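Local coordinates for Rab GTPase binding effector protein 1 (Homo sapiens, PDB 1TU3), which probably acts as an effector of Rab GTPases in endosomal membrane traffic, binding the GTPase through a dimer of long helices, at residues Q46-R51 / A63-T68. Sequence-based numbering, arbitrary orientation.
Sequences QVQLER and AILNDT
Ile64 sets its side chain between Gln48 and Arg51, residues one turn apart on helix 20-54, and makes the apolar heart of the contact. Its CG2 comes within 3.5 Å of Gln48 CG, while CD1 lies 3.8 Å from Arg51 CB and also touches the backbone carbonyl of Arg51. CD1 goes to Arg51 alone, whereas CG2 is shared between Gln48 CG and the arginine: it also sits over the centre of one face of the Arg51 guanidinium, 3.9 Å above its plane.

The polar part is a salt bridge at the edge of that same group. Arg51 NH1 donates to Asp67 OD2 at 3.0 Å, fairly straight at 161°. OD2 lies close to the guanidinium plane, but NH1 meets it on the anti side of the carboxylate and well out of the carboxylate plane; the guanidinium and carboxylate planes are turned 55° apart. A bend at chi3 (-82°) brings the arginine head across Ile64 to the acid.

Gln48 reaches over with an extended end. Its NE2 is 3.2 Å from Ile64 O, at an angle too poor for a hydrogen bond, whereas its OE1 accepts from Lys69. Ile64 O instead takes the NH of Asp67, closing a type I turn. Leu65 packs on Leu49 of the second subunit.

The contact packs the short helix 58-64 and the turn that follows it back against the end of helix 20-54 as a helical hairpin, beside the dimer interface.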
loop_
_atom_site.group_PDB
_atom_site.type_symbol
_atom_site.label_atom_id
_atom_site.label_comp_id
_atom_site.label_asym_id
_atom_site.label_seq_id
_atom_site.Cartn_x
_atom_site.Cartn_y
_atom_site.Cartn_z
ATOM N N GLN G 46 -4.591 2.271 -4.466
ATOM C CA GLN G 46 -5.856 2.921 -4.155
ATOM C C GLN G 46 -6.533 3.565 -5.386
ATOM O O GLN G 46 -7.742 3.419 -5.570
ATOM C CB GLN G 46 -5.653 3.962 -3.043
ATOM C CG GLN G 46 -5.348 3.316 -1.704
ATOM C CD GLN G 46 -4.746 4.261 -0.678
ATOM O OE1 GLN G 46 -3.981 5.188 -1.021
ATOM N NE2 GLN G 46 -5.068 4.031 0.582
ATOM N N VAL G 47 -5.763 4.274 -6.209
ATOM C CA VAL G 47 -6.294 4.825 -7.451
ATOM C C VAL G 47 -6.904 3.700 -8.295
ATOM O O VAL G 47 -7.982 3.857 -8.866
ATOM C CB VAL G 47 -5.199 5.555 -8.278
ATOM C CG1 VAL G 47 -5.715 5.895 -9.713
ATOM C CG2 VAL G 47 -4.813 6.840 -7.558
ATOM N N GLN G 48 -6.238 2.550 -8.314
ATOM C CA GLN G 48 -6.733 1.399 -9.059
ATOM C C GLN G 48 -7.989 0.771 -8.440
ATOM O O GLN G 48 -8.905 0.383 -9.166
ATOM C CB GLN G 48 -5.623 0.359 -9.205
ATOM C CG GLN G 48 -5.691 -0.449 -10.490
ATOM C CD GLN G 48 -4.419 -1.250 -10.753
ATOM O OE1 GLN G 48 -3.311 -0.722 -10.648
ATOM N NE2 GLN G 48 -4.572 -2.521 -11.105
ATOM N N LEU G 49 -8.066 0.677 -7.114
ATOM C CA LEU G 49 -9.290 0.137 -6.508
ATOM C C LEU G 49 -10.471 1.064 -6.768
ATOM O O LEU G 49 -11.614 0.630 -6.856
ATOM C CB LEU G 49 -9.154 -0.042 -4.990
ATOM C CG LEU G 49 -8.442 -1.309 -4.554
ATOM C CD1 LEU G 49 -8.342 -1.294 -3.044
ATOM C CD2 LEU G 49 -9.186 -2.533 -5.031
ATOM N N GLU G 50 -10.187 2.351 -6.863
ATOM C CA GLU G 50 -11.234 3.324 -7.005
ATOM C C GLU G 50 -11.707 3.290 -8.459
ATOM O O GLU G 50 -12.891 3.183 -8.709
ATOM C CB GLU G 50 -10.700 4.721 -6.616
ATOM C CG GLU G 50 -11.679 5.866 -6.856
ATOM C CD GLU G 50 -13.067 5.605 -6.271
ATOM O OE1 GLU G 50 -13.174 4.879 -5.248
ATOM O OE2 GLU G 50 -14.045 6.140 -6.837
ATOM N N ARG G 51 -10.777 3.344 -9.409
ATOM C CA ARG G 51 -11.126 3.092 -10.802
ATOM C C ARG G 51 -12.055 1.880 -10.923
ATOM O O ARG G 51 -13.124 1.971 -11.513
ATOM C CB ARG G 51 -9.884 2.841 -11.637
ATOM C CG ARG G 51 -9.139 4.083 -12.057
ATOM C CD ARG G 51 -8.244 3.762 -13.258
ATOM N NE ARG G 51 -6.981 3.149 -12.868
ATOM C CZ ARG G 51 -6.191 2.466 -13.692
ATOM N NH1 ARG G 51 -6.546 2.303 -14.961
ATOM N NH2 ARG G 51 -5.041 1.958 -13.250
ATOM N N ALA G 63 -9.350 -4.670 -17.645
ATOM C CA ALA G 63 -8.393 -3.759 -18.265
ATOM C C ALA G 63 -7.673 -2.956 -17.188
ATOM O O ALA G 63 -6.457 -2.786 -17.242
ATOM C CB ALA G 63 -9.100 -2.812 -19.234
ATOM N N ILE G 64 -8.434 -2.460 -16.216
ATOM C CA ILE G 64 -7.851 -1.745 -15.089
ATOM C C ILE G 64 -6.841 -2.645 -14.369
ATOM O O ILE G 64 -5.739 -2.213 -14.053
ATOM C CB ILE G 64 -8.936 -1.309 -14.079
ATOM C CG1 ILE G 64 -9.862 -0.282 -14.749
ATOM C CG2 ILE G 64 -8.275 -0.759 -12.788
ATOM C CD1 ILE G 64 -11.116 0.055 -13.962
ATOM N N LEU G 65 -7.224 -3.897 -14.127
ATOM C CA LEU G 65 -6.360 -4.808 -13.398
ATOM C C LEU G 65 -5.110 -5.119 -14.200
ATOM O O LEU G 65 -4.157 -5.694 -13.676
ATOM C CB LEU G 65 -7.106 -6.104 -13.055
ATOM C CG LEU G 65 -8.045 -6.072 -11.836
ATOM C CD1 LEU G 65 -8.850 -7.335 -11.784
ATOM C CD2 LEU G 65 -7.263 -5.917 -10.554
ATOM N N ASN G 66 -5.111 -4.727 -15.472
ATOM C CA ASN G 66 -4.006 -5.066 -16.360
ATOM C C ASN G 66 -3.174 -3.868 -16.743
ATOM O O ASN G 66 -2.228 -3.984 -17.510
ATOM C CB ASN G 66 -4.534 -5.739 -17.617
ATOM C CG ASN G 66 -4.492 -7.239 -17.524
ATOM O OD1 ASN G 66 -3.415 -7.845 -17.560
ATOM N ND2 ASN G 66 -5.663 -7.857 -17.393
ATOM N N ASP G 67 -3.527 -2.709 -16.211
ATOM C CA ASP G 67 -2.787 -1.507 -16.537
ATOM C C ASP G 67 -1.359 -1.551 -16.005
ATOM O O ASP G 67 -0.776 -2.631 -15.850
ATOM C CB ASP G 67 -3.508 -0.284 -15.991
ATOM C CG ASP G 67 -3.702 0.774 -17.051
ATOM O OD1 ASP G 67 -2.724 1.032 -17.782
ATOM O OD2 ASP G 67 -4.818 1.337 -17.156
ATOM N N THR G 68 -0.791 -0.378 -15.738
ATOM C CA THR G 68 0.567 -0.295 -15.208
ATOM C C THR G 68 0.592 0.290 -13.795
ATOM O O THR G 68 -0.385 0.893 -13.336
ATOM C CB THR G 68 1.487 0.556 -16.127
ATOM O OG1 THR G 68 0.940 1.872 -16.281
ATOM C CG2 THR G 68 1.621 -0.102 -17.500
#